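Local coordinates for protein 5-Carboxyvanillate Decarboxylase (Novosphingobium aromaticivorans, PDB 4QRN) that probably catalyses the metal-dependent decarboxylation of 5-carboxyvanillate, and is bound here to manganese and the inhibitor 4-hydroxy-3-methoxy-5-nitrobenzoic acid, at residues Leu36-Glu41 with Thr365-Trp370; Ser68-Tyr73 with Thr112-Gln117; Val331-Asp336 with Lys360-Thr365. One frame throughout, in Å; residues are numbered along the deposited sequence. Where two conformers were deposited one is given.

Contact 1 of 3, residues Leu36-Glu41 with Thr365-Trp370; sequences LRIATE and TNAEKW. With MN (manganese (II) ion), chain E.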
loop_
_atom_site.group_PDB
_atom_site.type_symbol
_atom_site.label_atom_id
_atom_site.label_comp_id
_atom_site.label_asym_id
_atom_site.label_seq_id
_atom_site.Cartn_x
_atom_site.Cartn_y
_atom_site.Cartn_z
ATOM N N LEU A 36 -13.050 -25.559 -13.868
ATOM C CA LEU A 36 -12.819 -24.620 -14.956
ATOM C C LEU A 36 -11.913 -23.512 -14.456
ATOM O O LEU A 36 -11.922 -23.195 -13.260
ATOM C CB LEU A 36 -14.133 -24.000 -15.432
ATOM C CG LEU A 36 -15.174 -24.961 -15.974
ATOM C CD1 LEU A 36 -16.433 -24.179 -16.342
ATOM C CD2 LEU A 36 -14.650 -25.730 -17.176
ATOM N N ARG A 37 -11.134 -22.922 -15.354
ATOM C CA ARG A 37 -10.356 -21.736 -15.019
ATOM C C ARG A 37 -11.124 -20.518 -15.528
ATOM O O ARG A 37 -11.221 -20.317 -16.746
ATOM C CB ARG A 37 -8.959 -21.787 -15.608
ATOM C CG ARG A 37 -8.157 -23.014 -15.174
ATOM C CD ARG A 37 -6.711 -22.902 -15.596
ATOM N NE ARG A 37 -5.929 -24.118 -15.416
ATOM C CZ ARG A 37 -5.919 -25.138 -16.266
ATOM N NH1 ARG A 37 -6.679 -25.116 -17.361
ATOM N NH2 ARG A 37 -5.120 -26.176 -16.015
ATOM N N ILE A 38 -11.673 -19.736 -14.600
ATOM C CA ILE A 38 -12.424 -18.525 -14.921
ATOM C C ILE A 38 -11.571 -17.329 -14.502
ATOM O O ILE A 38 -11.305 -17.143 -13.304
ATOM C CB ILE A 38 -13.796 -18.508 -14.226
ATOM C CG1 ILE A 38 -14.604 -19.764 -14.645
ATOM C CG2 ILE A 38 -14.520 -17.204 -14.551
ATOM C CD1 ILE A 38 -15.991 -19.867 -14.028
ATOM N N ALA A 39 -11.109 -16.553 -15.479
ATOM C CA ALA A 39 -10.238 -15.417 -15.222
ATOM C C ALA A 39 -11.101 -14.162 -15.072
ATOM O O ALA A 39 -11.821 -13.799 -15.990
ATOM C CB ALA A 39 -9.256 -15.271 -16.368
ATOM N N THR A 40 -11.021 -13.514 -13.907
ATOM C CA THR A 40 -11.991 -12.489 -13.546
ATOM C C THR A 40 -11.535 -11.025 -13.656
ATOM O O THR A 40 -12.284 -10.154 -13.204
ATOM C CB THR A 40 -12.511 -12.734 -12.129
ATOM O OG1 THR A 40 -11.422 -12.684 -11.197
ATOM C CG2 THR A 40 -13.234 -14.074 -12.017
ATOM N N GLU A 41 -10.388 -10.731 -14.290
ATOM C CA GLU A 41 -9.988 -9.335 -14.469
ATOM C C GLU A 41 -9.239 -9.154 -15.794
ATOM O O GLU A 41 -8.048 -8.867 -15.825
ATOM C CB GLU A 41 -9.140 -8.805 -13.314
ATOM C CG GLU A 41 -9.045 -7.255 -13.339
ATOM C CD GLU A 41 -7.903 -6.715 -12.502
ATOM O OE1 GLU A 41 -7.938 -6.902 -11.277
ATOM O OE2 GLU A 41 -6.953 -6.092 -13.049
ATOM N N THR A 365 -15.763 -21.729 -8.757
ATOM C CA THR A 365 -17.106 -21.593 -8.208
ATOM C C THR A 365 -17.333 -20.304 -7.439
ATOM O O THR A 365 -18.483 -19.863 -7.348
ATOM C CB THR A 365 -17.536 -22.823 -7.392
ATOM O OG1 THR A 365 -16.657 -22.995 -6.290
ATOM C CG2 THR A 365 -17.513 -24.080 -8.263
ATOM N N ASN A 366 -16.285 -19.671 -6.914
ATOM C CA ASN A 366 -16.498 -18.350 -6.342
ATOM C C ASN A 366 -16.961 -17.364 -7.415
ATOM O O ASN A 366 -17.949 -16.667 -7.221
ATOM C CB ASN A 366 -15.236 -17.846 -5.659
ATOM C CG ASN A 366 -14.897 -18.611 -4.369
ATOM O OD1 ASN A 366 -15.725 -19.333 -3.798
ATOM N ND2 ASN A 366 -13.670 -18.427 -3.901
ATOM N N ALA A 367 -16.279 -17.350 -8.558
ATOM C CA ALA A 367 -16.690 -16.465 -9.641
ATOM C C ALA A 367 -18.112 -16.795 -10.091
ATOM O O ALA A 367 -18.904 -15.896 -10.362
ATOM C CB ALA A 367 -15.719 -16.593 -10.805
ATOM N N GLU A 368 -18.449 -18.081 -10.187
ATOM C CA GLU A 368 -19.805 -18.426 -10.626
ATOM C C GLU A 368 -20.837 -17.854 -9.656
ATOM O O GLU A 368 -21.895 -17.390 -10.092
ATOM C CB GLU A 368 -19.958 -19.936 -10.746
ATOM C CG GLU A 368 -19.220 -20.483 -11.947
ATOM C CD GLU A 368 -19.229 -21.985 -12.076
ATOM O OE1 GLU A 368 -19.347 -22.717 -11.073
ATOM O OE2 GLU A 368 -19.040 -22.441 -13.223
ATOM N N LYS A 369 -20.544 -17.875 -8.352
ATOM C CA LYS A 369 -21.459 -17.307 -7.379
ATOM C C LYS A 369 -21.510 -15.780 -7.478
ATOM O O LYS A 369 -22.600 -15.202 -7.636
ATOM C CB LYS A 369 -21.051 -17.715 -5.962
ATOM C CG LYS A 369 -21.908 -17.026 -4.897
ATOM C CD LYS A 369 -21.641 -17.518 -3.503
ATOM C CE LYS A 369 -22.495 -16.744 -2.513
ATOM N NZ LYS A 369 -22.342 -17.251 -1.118
ATOM N N TRP A 370 -20.361 -15.116 -7.354
ATOM C CA TRP A 370 -20.389 -13.670 -7.176
ATOM C C TRP A 370 -20.735 -12.899 -8.446
ATOM O O TRP A 370 -21.264 -11.790 -8.365
ATOM C CB TRP A 370 -19.060 -13.171 -6.598
ATOM C CG TRP A 370 -18.769 -13.792 -5.285
ATOM C CD1 TRP A 370 -17.705 -14.615 -4.990
ATOM C CD2 TRP A 370 -19.548 -13.719 -4.078
ATOM N NE1 TRP A 370 -17.769 -15.031 -3.689
ATOM C CE2 TRP A 370 -18.883 -14.504 -3.110
ATOM C CE3 TRP A 370 -20.714 -13.031 -3.697
ATOM C CZ2 TRP A 370 -19.349 -14.641 -1.809
ATOM C CZ3 TRP A 370 -21.174 -13.175 -2.395
ATOM C CH2 TRP A 370 -20.488 -13.976 -1.470
HETATM MN MN MN E . -6.152 -5.084 -14.777
HETATM O O HOH W 1 -7.582 -5.876 -16.235
#

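Contact 2 of 3, residues Ser68-Tyr73 with Thr112-Gln117; sequences SLWGFY and TSPGVQ. With 1DF (4-hydroxy-3-methoxy-5-nitrobenzoic acid), chain F.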
loop_
_atom_site.group_PDB
_atom_site.type_symbol
_atom_site.label_atom_id
_atom_site.label_comp_id
_atom_site.label_asym_id
_atom_site.label_seq_id
_atom_site.Cartn_x
_atom_site.Cartn_y
_atom_site.Cartn_z
ATOM N N SER A 68 1.586 9.185 -18.949
ATOM C CA SER A 68 2.504 8.114 -18.560
ATOM C C SER A 68 2.040 6.748 -19.058
ATOM O O SER A 68 2.799 6.014 -19.674
ATOM C CB SER A 68 2.622 8.112 -17.053
ATOM O OG SER A 68 3.466 7.054 -16.644
ATOM N N LEU A 69 0.795 6.399 -18.778
ATOM C CA LEU A 69 0.301 5.054 -19.041
ATOM C C LEU A 69 0.034 4.828 -20.529
ATOM O O LEU A 69 0.513 3.844 -21.112
ATOM C CB LEU A 69 -0.999 4.848 -18.243
ATOM C CG LEU A 69 -1.683 3.489 -18.354
ATOM C CD1 LEU A 69 -0.795 2.406 -17.768
ATOM C CD2 LEU A 69 -3.028 3.536 -17.651
ATOM N N TRP A 70 -0.737 5.733 -21.134
ATOM C CA TRP A 70 -1.160 5.548 -22.514
ATOM C C TRP A 70 -0.159 6.127 -23.509
ATOM O O TRP A 70 -0.073 5.636 -24.619
ATOM C CB TRP A 70 -2.623 6.012 -22.724
ATOM C CG TRP A 70 -3.494 4.926 -22.157
ATOM C CD1 TRP A 70 -4.176 4.920 -20.970
ATOM C CD2 TRP A 70 -3.615 3.618 -22.696
ATOM N NE1 TRP A 70 -4.742 3.680 -20.748
ATOM C CE2 TRP A 70 -4.401 2.866 -21.793
ATOM C CE3 TRP A 70 -3.127 2.999 -23.853
ATOM C CZ2 TRP A 70 -4.690 1.536 -21.998
ATOM C CZ3 TRP A 70 -3.448 1.666 -24.059
ATOM C CH2 TRP A 70 -4.221 0.966 -23.137
ATOM N N GLY A 71 0.642 7.115 -23.114
ATOM C CA GLY A 71 1.797 7.462 -23.931
ATOM C C GLY A 71 2.680 6.228 -24.100
ATOM O O GLY A 71 3.211 5.932 -25.180
ATOM N N PHE A 72 2.827 5.457 -23.028
ATOM C CA PHE A 72 3.615 4.218 -23.091
ATOM C C PHE A 72 2.939 3.151 -23.956
ATOM O O PHE A 72 3.506 2.715 -24.961
ATOM C CB PHE A 72 3.908 3.674 -21.678
ATOM C CG PHE A 72 4.688 2.379 -21.673
ATOM C CD1 PHE A 72 6.036 2.373 -22.022
ATOM C CD2 PHE A 72 4.081 1.171 -21.346
ATOM C CE1 PHE A 72 6.761 1.179 -22.015
ATOM C CE2 PHE A 72 4.797 -0.017 -21.348
ATOM C CZ PHE A 72 6.141 -0.012 -21.687
ATOM N N TYR A 73 1.731 2.720 -23.613
ATOM C CA TYR A 73 1.183 1.589 -24.357
ATOM C C TYR A 73 0.873 1.925 -25.800
ATOM O O TYR A 73 1.015 1.061 -26.669
ATOM C CB TYR A 73 -0.046 0.957 -23.655
ATOM C CG TYR A 73 0.388 0.185 -22.441
ATOM C CD1 TYR A 73 1.198 -0.944 -22.575
ATOM C CD2 TYR A 73 0.039 0.596 -21.168
ATOM C CE1 TYR A 73 1.662 -1.614 -21.458
ATOM C CE2 TYR A 73 0.501 -0.075 -20.054
ATOM C CZ TYR A 73 1.308 -1.166 -20.202
ATOM O OH TYR A 73 1.798 -1.820 -19.103
ATOM N N THR A 112 -10.382 -1.368 -20.780
ATOM C CA THR A 112 -9.184 -1.136 -20.013
ATOM C C THR A 112 -9.126 0.269 -19.430
ATOM O O THR A 112 -9.613 1.259 -20.005
ATOM C CB THR A 112 -7.959 -1.471 -20.876
ATOM O OG1 THR A 112 -6.793 -1.521 -20.062
ATOM C CG2 THR A 112 -7.726 -0.472 -21.983
ATOM N N SER A 113 -8.503 0.351 -18.259
ATOM C CA SER A 113 -8.395 1.605 -17.535
ATOM C C SER A 113 -7.638 2.651 -18.352
ATOM O O SER A 113 -6.615 2.342 -18.955
ATOM C CB SER A 113 -7.665 1.324 -16.234
ATOM O OG SER A 113 -7.503 2.508 -15.491
ATOM N N PRO A 114 -8.088 3.920 -18.330
ATOM C CA PRO A 114 -9.126 4.509 -17.474
ATOM C C PRO A 114 -10.511 4.583 -18.114
ATOM O O PRO A 114 -11.371 5.337 -17.641
ATOM C CB PRO A 114 -8.584 5.921 -17.239
ATOM C CG PRO A 114 -7.976 6.263 -18.572
ATOM C CD PRO A 114 -7.277 4.978 -18.974
ATOM N N GLY A 115 -10.743 3.824 -19.182
ATOM C CA GLY A 115 -12.039 3.881 -19.836
ATOM C C GLY A 115 -12.323 5.276 -20.368
ATOM O O GLY A 115 -11.419 5.966 -20.864
ATOM N N VAL A 116 -13.574 5.718 -20.262
ATOM C CA VAL A 116 -13.925 7.071 -20.708
ATOM C C VAL A 116 -13.951 8.071 -19.564
ATOM O O VAL A 116 -14.330 9.228 -19.748
ATOM C CB VAL A 116 -15.280 7.104 -21.453
ATOM C CG1 VAL A 116 -15.249 6.170 -22.654
ATOM C CG2 VAL A 116 -16.446 6.785 -20.537
ATOM N N GLN A 117 -13.537 7.632 -18.381
ATOM C CA GLN A 117 -13.595 8.477 -17.201
ATOM C C GLN A 117 -12.837 9.809 -17.312
ATOM O O GLN A 117 -13.305 10.811 -16.788
ATOM C CB GLN A 117 -13.172 7.676 -15.958
ATOM C CG GLN A 117 -14.095 6.465 -15.788
ATOM C CD GLN A 117 -13.750 5.529 -14.672
ATOM O OE1 GLN A 117 -13.993 4.328 -14.816
ATOM N NE2 GLN A 117 -13.211 6.031 -13.564
HETATM C C1 1DF F . -1.360 -2.612 -16.326
HETATM C CO1 1DF F . -1.742 -3.514 -15.373
HETATM C CO2 1DF F . -2.345 -1.834 -16.973
HETATM C CM1 1DF F . -3.155 -3.668 -15.175
HETATM C CM2 1DF F . -3.689 -2.122 -16.848
HETATM O OM 1DF F . -4.679 -1.434 -17.489
HETATM C CZ 1DF F . -4.129 -3.148 -16.024
HETATM C CC 1DF F . 0.068 -2.368 -16.650
HETATM C CV 1DF F . -4.314 -0.209 -18.127
HETATM O O1 1DF F . 0.902 -3.353 -16.494
HETATM O O2 1DF F . 0.398 -1.254 -17.071
HETATM O O3 1DF F . -5.364 -3.556 -16.012
HETATM N N 1DF F . -3.531 -4.249 -13.840
HETATM O O11 1DF F . -4.669 -4.320 -13.469
HETATM O O22 1DF F . -2.589 -4.514 -13.043
#

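Contact 3 of 3, residues Val331-Asp336 with Lys360-Thr365; sequences VMYAMD and KKFFQT. With MN (manganese (II) ion), chain E; 1DF (4-hydroxy-3-methoxy-5-nitrobenzoic acid), chain F.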
loop_
_atom_site.group_PDB
_atom_site.type_symbol
_atom_site.label_atom_id
_atom_site.label_comp_id
_atom_site.label_asym_id
_atom_site.label_seq_id
_atom_site.Cartn_x
_atom_site.Cartn_y
_atom_site.Cartn_z
ATOM N N VAL A 331 -12.209 -15.117 -2.492
ATOM C CA VAL A 331 -10.967 -14.888 -3.229
ATOM C C VAL A 331 -11.036 -15.687 -4.530
ATOM O O VAL A 331 -11.258 -16.906 -4.504
ATOM C CB VAL A 331 -9.738 -15.306 -2.390
ATOM C CG1 VAL A 331 -8.450 -15.090 -3.167
ATOM C CG2 VAL A 331 -9.736 -14.570 -1.057
ATOM N N MET A 332 -10.819 -15.003 -5.655
ATOM C CA MET A 332 -10.994 -15.559 -6.997
ATOM C C MET A 332 -9.732 -15.411 -7.822
ATOM O O MET A 332 -8.984 -14.436 -7.690
ATOM C CB MET A 332 -12.130 -14.779 -7.710
ATOM C CG MET A 332 -13.491 -15.055 -7.109
ATOM S SD MET A 332 -14.782 -13.979 -7.765
ATOM C CE MET A 332 -14.439 -12.457 -6.868
ATOM N N TYR A 333 -9.554 -16.346 -8.740
ATOM C CA TYR A 333 -8.503 -16.278 -9.726
ATOM C C TYR A 333 -8.777 -15.194 -10.770
ATOM O O TYR A 333 -9.903 -15.036 -11.247
ATOM C CB TYR A 333 -8.388 -17.637 -10.433
ATOM C CG TYR A 333 -7.410 -17.613 -11.595
ATOM C CD1 TYR A 333 -6.036 -17.514 -11.372
ATOM C CD2 TYR A 333 -7.853 -17.638 -12.907
ATOM C CE1 TYR A 333 -5.146 -17.438 -12.434
ATOM C CE2 TYR A 333 -6.978 -17.556 -13.963
ATOM C CZ TYR A 333 -5.621 -17.442 -13.732
ATOM O OH TYR A 333 -4.784 -17.358 -14.825
ATOM N N ALA A 334 -7.712 -14.486 -11.156
ATOM C CA ALA A 334 -7.735 -13.582 -12.309
ATOM C C ALA A 334 -6.352 -13.596 -12.923
ATOM O O ALA A 334 -5.345 -13.730 -12.217
ATOM C CB ALA A 334 -8.099 -12.158 -11.908
ATOM N N MET A 335 -6.313 -13.424 -14.245
ATOM C CA MET A 335 -5.054 -13.394 -14.974
ATOM C C MET A 335 -4.505 -11.965 -15.215
ATOM O O MET A 335 -3.295 -11.771 -15.218
ATOM C CB MET A 335 -5.222 -14.137 -16.302
ATOM C CG MET A 335 -4.003 -14.078 -17.187
ATOM S SD MET A 335 -4.167 -15.003 -18.714
ATOM C CE MET A 335 -3.672 -16.642 -18.198
ATOM N N ASP A 336 -5.386 -10.989 -15.465
ATOM C CA ASP A 336 -4.957 -9.650 -15.890
ATOM C C ASP A 336 -4.403 -9.726 -17.322
ATOM O O ASP A 336 -3.505 -8.962 -17.694
ATOM C CB ASP A 336 -3.958 -8.997 -14.887
ATOM C CG ASP A 336 -4.371 -7.575 -14.441
ATOM O OD1 ASP A 336 -5.134 -6.880 -15.182
ATOM O OD2 ASP A 336 -3.898 -7.173 -13.344
ATOM N N LYS A 360 -10.901 -25.425 -6.433
ATOM C CA LYS A 360 -12.062 -25.273 -7.312
ATOM C C LYS A 360 -12.862 -24.007 -6.995
ATOM O O LYS A 360 -13.366 -23.354 -7.913
ATOM C CB LYS A 360 -12.945 -26.533 -7.262
ATOM C CG LYS A 360 -14.190 -26.417 -8.092
ATOM C CD LYS A 360 -14.952 -27.730 -8.142
ATOM C CE LYS A 360 -16.104 -27.647 -9.140
ATOM N NZ LYS A 360 -16.909 -28.919 -9.182
ATOM N N LYS A 361 -12.988 -23.648 -5.719
ATOM C CA LYS A 361 -13.603 -22.361 -5.375
ATOM C C LYS A 361 -12.807 -21.203 -5.994
ATOM O O LYS A 361 -13.378 -20.302 -6.600
ATOM C CB LYS A 361 -13.662 -22.178 -3.860
ATOM C CG LYS A 361 -14.648 -23.113 -3.175
ATOM C CD LYS A 361 -14.635 -22.842 -1.664
ATOM C CE LYS A 361 -15.627 -23.712 -0.920
ATOM N NZ LYS A 361 -15.711 -23.286 0.520
ATOM N N PHE A 362 -11.484 -21.236 -5.792
ATOM C CA PHE A 362 -10.587 -20.188 -6.268
ATOM C C PHE A 362 -10.681 -20.000 -7.784
ATOM O O PHE A 362 -10.810 -18.876 -8.268
ATOM C CB PHE A 362 -9.164 -20.551 -5.819
ATOM C CG PHE A 362 -8.096 -19.635 -6.361
ATOM C CD1 PHE A 362 -7.984 -18.317 -5.914
ATOM C CD2 PHE A 362 -7.182 -20.080 -7.304
ATOM C CE1 PHE A 362 -6.991 -17.474 -6.413
ATOM C CE2 PHE A 362 -6.185 -19.234 -7.800
ATOM C CZ PHE A 362 -6.095 -17.945 -7.340
ATOM N N PHE A 363 -10.620 -21.087 -8.546
ATOM C CA PHE A 363 -10.605 -20.981 -10.001
ATOM C C PHE A 363 -11.966 -20.795 -10.643
ATOM O O PHE A 363 -12.061 -20.213 -11.719
ATOM C CB PHE A 363 -9.958 -22.218 -10.632
ATOM C CG PHE A 363 -8.457 -22.121 -10.802
ATOM C CD1 PHE A 363 -7.915 -21.290 -11.770
ATOM C CD2 PHE A 363 -7.596 -22.922 -10.052
ATOM C CE1 PHE A 363 -6.537 -21.272 -12.019
ATOM C CE2 PHE A 363 -6.213 -22.878 -10.262
ATOM C CZ PHE A 363 -5.702 -22.065 -11.259
ATOM N N GLN A 364 -13.009 -21.373 -10.034
ATOM C CA GLN A 364 -14.302 -21.519 -10.713
ATOM C C GLN A 364 -15.491 -21.071 -9.888
ATOM O O GLN A 364 -16.234 -20.193 -10.308
ATOM C CB GLN A 364 -14.517 -22.978 -11.123
ATOM C CG GLN A 364 -15.868 -23.181 -11.814
ATOM C CD GLN A 364 -16.199 -24.644 -12.016
ATOM O OE1 GLN A 364 -15.324 -25.508 -12.126
ATOM N NE2 GLN A 364 -17.479 -24.946 -11.994
ATOM N N THR A 365 -15.763 -21.729 -8.757
ATOM C CA THR A 365 -17.106 -21.593 -8.208
ATOM C C THR A 365 -17.333 -20.304 -7.439
ATOM O O THR A 365 -18.483 -19.863 -7.348
ATOM C CB THR A 365 -17.536 -22.823 -7.392
ATOM O OG1 THR A 365 -16.657 -22.995 -6.290
ATOM C CG2 THR A 365 -17.513 -24.080 -8.263
HETATM MN MN MN E . -6.152 -5.084 -14.777
HETATM C C1 1DF F . -1.360 -2.612 -16.326
HETATM C CO1 1DF F . -1.742 -3.514 -15.373
HETATM C CO2 1DF F . -2.345 -1.834 -16.973
HETATM C CM1 1DF F . -3.155 -3.668 -15.175
HETATM C CM2 1DF F . -3.689 -2.122 -16.848
HETATM O OM 1DF F . -4.679 -1.434 -17.489
HETATM C CZ 1DF F . -4.129 -3.148 -16.024
HETATM C CC 1DF F . 0.068 -2.368 -16.650
HETATM C CV 1DF F . -4.314 -0.209 -18.127
HETATM O O1 1DF F . 0.902 -3.353 -16.494
HETATM O O2 1DF F . 0.398 -1.254 -17.071
HETATM O O3 1DF F . -5.364 -3.556 -16.012
HETATM N N 1DF F . -3.531 -4.249 -13.840
HETATM O O11 1DF F . -4.669 -4.320 -13.469
HETATM O O22 1DF F . -2.589 -4.514 -13.043
HETATM O O HOH W 1 -7.582 -5.876 -16.235
#

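Contact 1 of 3, residues Leu36-Glu41 with Thr365-Trp370
Ala367 presses its methyl group between Ile38 and Thr40, two residues that point to the same side of the strand. The touching is apolar: Ala367 CB lies 3.7 Å from Thr40 CG2 and 4.0 Å from Ile38 CG2. A side chain of one carbon suits this spot on the helix, because the CA atoms of Ile38 and Ala367 come within 7.1 Å. Ile38 uses its two branches separately. With CG2 anti to the backbone N, that methyl meets Ala367, while CG1 carries CD1 out to Glu368 CG at 3.9 Å, the two side chains crossing at about a right angle. Glu368 thus offers its methylene portion to the isoleucine, and its carboxylate is engaged by Gln364 one turn earlier. Leu36 adds a looser contact, Leu36 CD1 standing 4.4 Å from Glu368 OE2.

No hydrogen bond joins the two segments. Thr40 shows why a threonine fits here: its methyl faces the helix while OG1 is hydrogen-bonded to the backbone O of Tyr333. Ile38 also shares a backbone hydrogen bond with Phe363, earlier on the same helix.

Metal chemistry begins at the next residue. Glu41 has no part in the helix packing and binds manganese through OE2, while OE1 is held by Tyr208 and Ser311. A water on the metal also donates to Glu41 O at 3.1 Å, tying backbone as well as side chain to the site.

At their closest the axes of 38-41 and 365-370 are 9.0 Å apart, at 57°. This is the layering of a (β/α)8 barrel of the amidohydrolase superfamily, in which the C-terminal helix 356-370 packs on the first strand, whose residue Glu41 supplies a metal ligand.

Contact 2 of 3, residues Ser68-Tyr73 with Thr112-Gln117
Trp70 reaches from helix 64-75 to the loop Thr112-Gln117, where it meets Thr112, Ser113 and Pro114. Its CB points toward the loop, and a chi1 of -77° swings the N-H side of the indole to Ser113 O. CD1 is the first ring atom to touch, 3.7 Å from Pro114 CD. Next comes NE1, which donates a hydrogen bond to Ser113 O at 2.9 Å, the donor sitting in the carbonyl plane on a lone pair. The cis peptide before Pro114 sets CD on the same side as Ser113 O, so both come close to NE1, the oxygen in the ring plane and Pro114 CD obliquely, 3.4 Å from NE1.

The loop follows the second strand of the (β/α)8 barrel, and helix 64-75 lies in the long helical connection between strands 38-44 and 106-111, which looks like an insertion into the barrel. Further along the ring, CZ2 meets Thr112 CG2 at 3.6 Å. Tryptophan suits the place by combining one N-H for the carbonyl with a broad apolar ring for Pro114 CD and Thr112 CG2. Thr112 OG1 turns to Tyr339 and toward the ligand's methoxy oxygen.

Leu69 gives the pocket an apolar wall, its CD2 4.0 Å from the methoxy carbon CV. One turn on, Tyr73 OH donates to the ligand carboxylate O2; Arg80 is a second partner of this hydroxyl.

Contact 3 of 3, residues Val331-Asp336 with Lys360-Thr365
The ring of Tyr333 has a neighbour on each face: Phe363 CE1 lies over its centre, 3.7 Å above the plane, and on the opposite face Met335 N sits nearer the rim. The Phe362 ring receives Tyr333 N over one face, toward the rim, and Val331 O at its edge. Tyr333, Phe362 and Phe363 thus form an aromatic cluster between the end of the last (β/α)8 barrel strand, at the residue just after it, and helix 356-370. The rings meet obliquely, Tyr333 and Phe363 with planes at 43°, Tyr333 and Phe362 at 70°.

Large flat residues suit this place because each serves more than one neighbour. Tyr333 CB lies over Phe362, 4.0 Å from the ring centroid in a CH-pi contact; with CG anti to the backbone N (chi1 174°) the phenol turns to Phe363. The backbone ties in as well: Tyr333 N donates to Phe362 O at 2.9 Å, tilted out of the carbonyl plane.

Beyond the cluster, in one of its two conformers, Asp336 binds manganese through OD1, with OD2 hydrogen-bonded to His263. The ligand chelates the metal through O3 and O11, and Glu41, His210 and a water complete the site.

Phe362 and Phe363 sit within a wider pi-type turn, where Lys360 O accepts from Gln364 N at 2.9 Å and from Thr365 N at 3.0 Å, from opposite faces of the carbonyl plane.

How the contacts relate
All three contacts are largely buried but join different parts. Contacts 1 and 3 are neighbours, their centres about 5 Å apart: both set helix 356-370 against the first and last barrel strands, the two that close the ring. Contact 1 relies on small aliphatic groups, contact 3 on aromatic rings and a backbone bond, and each runs on to a manganese ligand. Contact 2 is centred about 26 Å from the centres of both, across the chain's centre, where a helix of a probable insertion meets a loop. Its one hydrogen bond comes from a side chain, the indole N-H, where contact 3 uses a backbone N-H and contact 1 has none. There the second subunit adds its Arg274 to the pocket.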